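Side-chain contacts in pyridoxal kinase (Entamoeba histolytica, PDB 4S1H), which probably phosphorylates pyridoxal to pyridoxal 5'-phosphate, using ATP as the phosphate donor together with magnesium: residues A[214-219]-A[243-248]; A[222-227]-A[235-240]. One frame throughout, in Å; residues are numbered along the deposited sequence.

Contacts 1 and 2 show how one helical hairpin can carry a nucleotide site at one end and be held together further along. Both join helix 216-229 to helix 234-250, with centres about 11 Å apart; they meet where Thr244 CG2 packs on Ile223 CD1 at 3.8 Å. Contact 1 touches ADP directly, and the side chain of Val216 also lies about 5 Å from a bound magnesium ion. Contact 2, nearer the turn between the helices, stands behind the site: the side chain of Val238 is about 8 Å from ADP and that of Leu224 about 9 Å from a magnesium ion.

Contact 1: residues A[214-219]-A[243-248]; sequences TGVGDT and STLQTI. With ADP (adenosine-5'-diphosphate), chain C.
Leu245 reaches from helix 234-250 to Val216 and Thr219 at the start of helix 216-229, where the sequence Gly215-Val216-Gly217-Asp218 forms the glycine-rich anion-hole motif of the ribokinase-like fold. The example illustrates how a single branched side chain can pack on protein and ligand together. With CG anti to the backbone N (chi1 -159°), Leu245 divides its two methyls between the partners. CD1 lies against Thr219 CG2 at 3.8 Å and, more loosely, against Val216 CG1, the Val216 and Leu245 side chains crossing at about a right angle. Leu245 CD2 turns to the nucleotide and comes unusually close to ADP O4' (3.1 Å), a short contact, while also meeting Val216 O at 3.5 Å. Val216 is shared in the same way: as CG1 faces Leu245, CG2 rests 3.7 Å from C8 of the adenine, so the two residues together form an apolar support along the nucleoside. Next to Val216, Gly217 lies close against the β-phosphate, and its N donates a hydrogen bond to ADP O2B (3.0 Å, N-H...O angle 140°), as expected of a helix start that receives an anion. Thr219 adds a second apolar meeting, its CG2 and Ile248 CD1 approaching tip to tip, and Cys21 and Ile25 of helix 18-28 pack beside it. The rotation that offers this methyl to helix 234-250 turns the hydroxyl back into its own helix: Thr219 OG1 donates to Gly215 O at 2.8 Å, on the opposite face of that carbonyl from Thr219 N.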
loop_
_atom_site.group_PDB
_atom_site.type_symbol
_atom_site.label_atom_id
_atom_site.label_comp_id
_atom_site.label_asym_id
_atom_site.label_seq_id
_atom_site.Cartn_x
_atom_site.Cartn_y
_atom_site.Cartn_z
ATOM N N THR A 214 13.216 4.694 11.519
ATOM C CA THR A 214 11.859 4.259 11.714
ATOM C C THR A 214 11.466 3.361 10.519
ATOM O O THR A 214 11.912 3.568 9.393
ATOM C CB THR A 214 10.943 5.493 11.877
ATOM O OG1 THR A 214 11.371 6.251 13.022
ATOM C CG2 THR A 214 9.494 5.084 12.057
ATOM N N GLY A 215 10.708 2.321 10.807
ATOM C CA GLY A 215 10.323 1.327 9.792
ATOM C C GLY A 215 11.352 0.265 9.434
ATOM O O GLY A 215 11.146 -0.541 8.515
ATOM N N VAL A 216 12.476 0.244 10.134
ATOM C CA VAL A 216 13.539 -0.706 9.773
ATOM C C VAL A 216 13.197 -2.139 10.151
ATOM O O VAL A 216 13.421 -3.080 9.384
ATOM C CB VAL A 216 14.922 -0.300 10.339
ATOM C CG1 VAL A 216 15.523 0.776 9.475
ATOM C CG2 VAL A 216 14.862 0.163 11.800
ATOM N N GLY A 217 12.640 -2.323 11.340
ATOM C CA GLY A 217 12.165 -3.622 11.743
ATOM C C GLY A 217 11.063 -4.141 10.859
ATOM O O GLY A 217 11.007 -5.324 10.566
ATOM N N ASP A 218 10.163 -3.249 10.459
ATOM C CA ASP A 218 9.097 -3.642 9.540
ATOM C C ASP A 218 9.679 -4.102 8.193
ATOM O O ASP A 218 9.259 -5.118 7.635
ATOM C CB ASP A 218 8.114 -2.461 9.342
ATOM C CG ASP A 218 7.523 -1.951 10.674
ATOM O OD1 ASP A 218 7.473 -2.754 11.654
ATOM O OD2 ASP A 218 7.119 -0.753 10.743
ATOM N N THR A 219 10.620 -3.335 7.675
ATOM C CA THR A 219 11.281 -3.645 6.410
ATOM C C THR A 219 11.976 -4.999 6.516
ATOM O O THR A 219 11.804 -5.853 5.662
ATOM C CB THR A 219 12.239 -2.518 6.037
ATOM O OG1 THR A 219 11.483 -1.316 5.846
ATOM C CG2 THR A 219 13.050 -2.848 4.807
ATOM N N SER A 243 21.333 -7.839 4.885
ATOM C CA SER A 243 22.207 -7.266 3.869
ATOM C C SER A 243 21.520 -6.206 3.068
ATOM O O SER A 243 22.071 -5.114 2.883
ATOM C CB SER A 243 22.824 -8.353 2.980
ATOM O OG SER A 243 23.610 -9.242 3.773
ATOM N N THR A 244 20.314 -6.512 2.587
ATOM C CA THR A 244 19.525 -5.549 1.826
ATOM C C THR A 244 19.201 -4.326 2.681
ATOM O O THR A 244 19.318 -3.192 2.221
ATOM C CB THR A 244 18.274 -6.224 1.275
ATOM O OG1 THR A 244 18.686 -7.246 0.358
ATOM C CG2 THR A 244 17.365 -5.227 0.557
ATOM N N LEU A 245 18.889 -4.554 3.953
ATOM C CA LEU A 245 18.620 -3.430 4.859
ATOM C C LEU A 245 19.830 -2.516 5.054
ATOM O O LEU A 245 19.682 -1.283 5.099
ATOM C CB LEU A 245 18.116 -3.957 6.201
ATOM C CG LEU A 245 17.317 -3.064 7.154
ATOM C CD1 LEU A 245 16.389 -2.056 6.502
ATOM C CD2 LEU A 245 16.516 -3.975 8.076
ATOM N N GLN A 246 21.043 -3.074 5.170
ATOM C CA GLN A 246 22.245 -2.233 5.259
ATOM C C GLN A 246 22.383 -1.363 4.036
ATOM O O GLN A 246 22.671 -0.175 4.129
ATOM C CB GLN A 246 23.531 -3.058 5.444
ATOM C CG GLN A 246 23.753 -3.571 6.842
ATOM C CD GLN A 246 23.827 -2.455 7.889
ATOM O OE1 GLN A 246 22.865 -2.138 8.571
ATOM N NE2 GLN A 246 24.993 -1.832 7.988
ATOM N N THR A 247 22.092 -1.930 2.861
ATOM C CA THR A 247 22.130 -1.158 1.636
ATOM C C THR A 247 21.132 0.003 1.673
ATOM O O THR A 247 21.487 1.121 1.298
ATOM C CB THR A 247 21.860 -2.050 0.416
ATOM O OG1 THR A 247 22.893 -3.037 0.343
ATOM C CG2 THR A 247 21.827 -1.223 -0.880
ATOM N N ILE A 248 19.913 -0.252 2.140
ATOM C CA ILE A 248 18.897 0.790 2.235
ATOM C C ILE A 248 19.344 1.894 3.181
ATOM O O ILE A 248 19.259 3.075 2.847
ATOM C CB ILE A 248 17.530 0.245 2.676
ATOM C CG1 ILE A 248 16.965 -0.713 1.620
ATOM C CG2 ILE A 248 16.533 1.382 2.939
ATOM C CD1 ILE A 248 15.830 -1.561 2.130
HETATM P PB ADP C . 12.849 -2.142 15.101
HETATM O O1B ADP C . 13.502 -1.500 16.305
HETATM O O2B ADP C . 12.294 -1.134 14.110
HETATM O O3B ADP C . 11.932 -3.255 15.504
HETATM P PA ADP C . 15.587 -3.000 14.682
HETATM O O1A ADP C . 15.796 -4.292 15.426
HETATM O O2A ADP C . 16.031 -1.717 15.303
HETATM O O3A ADP C . 14.023 -2.865 14.278
HETATM O "O5'" ADP C . 16.248 -3.100 13.247
HETATM C "C5'" ADP C . 15.986 -4.135 12.322
HETATM C "C4'" ADP C . 17.247 -4.343 11.533
HETATM O "O4'" ADP C . 17.604 -3.122 10.885
HETATM C "C3'" ADP C . 18.423 -4.695 12.437
HETATM O "O3'" ADP C . 18.537 -6.112 12.611
HETATM C "C2'" ADP C . 19.578 -4.083 11.705
HETATM O "O2'" ADP C . 20.029 -4.973 10.694
HETATM C "C1'" ADP C . 18.993 -2.858 11.026
HETATM N N9 ADP C . 19.200 -1.579 11.747
HETATM C C8 ADP C . 18.337 -0.867 12.484
HETATM N N7 ADP C . 18.903 0.272 12.955
HETATM C C5 ADP C . 20.163 0.292 12.498
HETATM C C6 ADP C . 21.320 1.212 12.598
HETATM N N6 ADP C . 21.208 2.347 13.319
HETATM N N1 ADP C . 22.458 0.850 11.969
HETATM C C2 ADP C . 22.561 -0.303 11.250
HETATM N N3 ADP C . 21.543 -1.177 11.112
HETATM C C4 ADP C . 20.350 -0.927 11.702
#

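Contact 2: residues A[222-227]-A[235-240]; sequences YILLSW and EHAVNR
Leu224 makes the first close contact along 222-227, setting CD1 against both Ala237 and Val238 of the second arm of a helical hairpin. The two helix segments run roughly antiparallel, at 143°, with axes 8.4 Å apart at closest approach, and a small residue lies at the interface: Ala237 CB is 3.6 Å from Leu224 CD1, and Val238 CG2 touches the same methyl. With CG anti to the backbone N (chi1 171°), the end of Leu224 comes nearer to the partner helix than its base. Ser226 turns elsewhere, its OG donating to Tyr222 O at 2.8 Å; Tyr222 O is thus gripped from both faces, by Ser226 N and Ser226 OG. Trp227 then closes the contact. Its CB meets Ala237 CB at 3.6 Å, while Arg240 lays its extended chain over one face of the indole. Arg240 CD sits 3.7 Å from the centroid of the five-membered ring, over its face, in a CH-pi contact, and CZ lies 4.5 Å over the six-membered ring in a cation-pi pair. The guanidinium stands on edge, its plane 89° from that of the ring, and Arg240 NH1 does the touching, 3.3 Å from Trp227 CZ3. Glu272 forms a salt bridge with Arg240 NE and so would help fix this upright pose. Around the hairpin, Phe29 meets Trp227 edge-to-face, Tyr222 and Ser226 pack on helix 18-28, and Tyr222 and Leu225 rest on Val80 of strand 78-81, which seats helix 216-229 against the central sheet.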
loop_
_atom_site.group_PDB
_atom_site.type_symbol
_atom_site.label_atom_id
_atom_site.label_comp_id
_atom_site.label_asym_id
_atom_site.label_seq_id
_atom_site.Cartn_x
_atom_site.Cartn_y
_atom_site.Cartn_z
ATOM N N TYR A 222 9.356 -7.916 6.289
ATOM C CA TYR A 222 8.787 -8.257 4.963
ATOM C C TYR A 222 9.812 -8.777 3.961
ATOM O O TYR A 222 9.490 -9.639 3.158
ATOM C CB TYR A 222 7.976 -7.094 4.387
ATOM C CG TYR A 222 6.741 -6.875 5.217
ATOM C CD1 TYR A 222 5.649 -7.762 5.141
ATOM C CD2 TYR A 222 6.657 -5.818 6.092
ATOM C CE1 TYR A 222 4.515 -7.578 5.940
ATOM C CE2 TYR A 222 5.531 -5.634 6.890
ATOM C CZ TYR A 222 4.483 -6.518 6.809
ATOM O OH TYR A 222 3.365 -6.349 7.582
ATOM N N ILE A 223 11.064 -8.346 4.067
ATOM C CA ILE A 223 12.098 -8.922 3.185
ATOM C C ILE A 223 12.359 -10.382 3.611
ATOM O O ILE A 223 12.399 -11.279 2.764
ATOM C CB ILE A 223 13.408 -8.114 3.163
ATOM C CG1 ILE A 223 13.147 -6.684 2.635
ATOM C CG2 ILE A 223 14.418 -8.801 2.243
ATOM C CD1 ILE A 223 14.311 -5.719 2.798
ATOM N N LEU A 224 12.553 -10.587 4.909
ATOM C CA LEU A 224 12.719 -11.957 5.451
ATOM C C LEU A 224 11.588 -12.900 5.033
ATOM O O LEU A 224 11.821 -13.964 4.459
ATOM C CB LEU A 224 12.786 -11.886 6.977
ATOM C CG LEU A 224 12.736 -13.218 7.719
ATOM C CD1 LEU A 224 13.922 -14.068 7.320
ATOM C CD2 LEU A 224 12.692 -12.935 9.207
ATOM N N LEU A 225 10.339 -12.457 5.233
ATOM C CA LEU A 225 9.166 -13.262 4.841
ATOM C C LEU A 225 9.125 -13.547 3.359
ATOM O O LEU A 225 8.828 -14.668 2.961
ATOM C CB LEU A 225 7.872 -12.540 5.210
ATOM C CG LEU A 225 6.600 -13.312 4.878
ATOM C CD1 LEU A 225 6.402 -14.461 5.855
ATOM C CD2 LEU A 225 5.419 -12.360 4.850
ATOM N N SER A 226 9.417 -12.537 2.524
ATOM C CA SER A 226 9.418 -12.743 1.072
ATOM C C SER A 226 10.387 -13.882 0.700
ATOM O O SER A 226 10.040 -14.745 -0.075
ATOM C CB SER A 226 9.771 -11.472 0.318
ATOM O OG SER A 226 8.799 -10.479 0.592
ATOM N N TRP A 227 11.597 -13.897 1.277
ATOM C CA TRP A 227 12.550 -14.955 0.947
ATOM C C TRP A 227 12.126 -16.329 1.503
ATOM O O TRP A 227 12.280 -17.321 0.825
ATOM C CB TRP A 227 13.955 -14.613 1.429
ATOM C CG TRP A 227 14.638 -13.579 0.619
ATOM C CD1 TRP A 227 15.200 -12.447 1.081
ATOM C CD2 TRP A 227 14.848 -13.586 -0.811
ATOM N NE1 TRP A 227 15.753 -11.737 0.040
ATOM C CE2 TRP A 227 15.535 -12.410 -1.132
ATOM C CE3 TRP A 227 14.524 -14.482 -1.851
ATOM C CZ2 TRP A 227 15.888 -12.070 -2.448
ATOM C CZ3 TRP A 227 14.856 -14.136 -3.168
ATOM C CH2 TRP A 227 15.540 -12.945 -3.454
ATOM N N GLU A 235 18.296 -19.196 7.516
ATOM C CA GLU A 235 19.618 -18.567 7.672
ATOM C C GLU A 235 19.935 -17.622 6.528
ATOM O O GLU A 235 20.395 -16.502 6.749
ATOM C CB GLU A 235 20.753 -19.600 7.736
ATOM C CG GLU A 235 20.916 -20.273 9.059
ATOM C CD GLU A 235 22.147 -21.168 9.079
ATOM O OE1 GLU A 235 23.050 -20.954 8.229
ATOM O OE2 GLU A 235 22.177 -22.093 9.912
ATOM N N HIS A 236 19.701 -18.102 5.313
ATOM C CA HIS A 236 20.000 -17.336 4.107
ATOM C C HIS A 236 18.988 -16.201 3.933
ATOM O O HIS A 236 19.390 -15.100 3.517
ATOM C CB HIS A 236 20.075 -18.282 2.898
ATOM C CG HIS A 236 21.160 -19.319 3.021
ATOM N ND1 HIS A 236 22.480 -19.051 2.733
ATOM C CD2 HIS A 236 21.128 -20.595 3.472
ATOM C CE1 HIS A 236 23.209 -20.129 2.967
ATOM N NE2 HIS A 236 22.414 -21.075 3.432
ATOM N N ALA A 237 17.706 -16.434 4.273
ATOM C CA ALA A 237 16.670 -15.391 4.215
ATOM C C ALA A 237 17.025 -14.247 5.161
ATOM O O ALA A 237 16.966 -13.084 4.802
ATOM C CB ALA A 237 15.282 -15.953 4.536
ATOM N N VAL A 238 17.465 -14.599 6.367
ATOM C CA VAL A 238 17.849 -13.566 7.334
ATOM C C VAL A 238 19.059 -12.752 6.836
ATOM O O VAL A 238 19.071 -11.507 6.886
ATOM C CB VAL A 238 18.194 -14.169 8.705
ATOM C CG1 VAL A 238 18.806 -13.128 9.645
ATOM C CG2 VAL A 238 16.960 -14.777 9.354
ATOM N N ASN A 239 20.070 -13.457 6.323
ATOM C CA ASN A 239 21.298 -12.800 5.846
ATOM C C ASN A 239 20.993 -11.871 4.676
ATOM O O ASN A 239 21.445 -10.741 4.637
ATOM C CB ASN A 239 22.334 -13.858 5.470
ATOM C CG ASN A 239 23.760 -13.323 5.477
ATOM O OD1 ASN A 239 24.016 -12.136 5.218
ATOM N ND2 ASN A 239 24.697 -14.210 5.700
ATOM N N ARG A 240 20.169 -12.337 3.735
ATOM C CA ARG A 240 19.777 -11.481 2.604
ATOM C C ARG A 240 19.014 -10.256 3.075
ATOM O O ARG A 240 19.249 -9.149 2.610
ATOM C CB ARG A 240 18.900 -12.239 1.620
ATOM C CG ARG A 240 19.636 -13.297 0.843
ATOM C CD ARG A 240 18.722 -13.957 -0.190
ATOM N NE ARG A 240 19.390 -15.062 -0.848
ATOM C CZ ARG A 240 18.891 -15.767 -1.879
ATOM N NH1 ARG A 240 17.706 -15.484 -2.378
ATOM N NH2 ARG A 240 19.610 -16.751 -2.409
#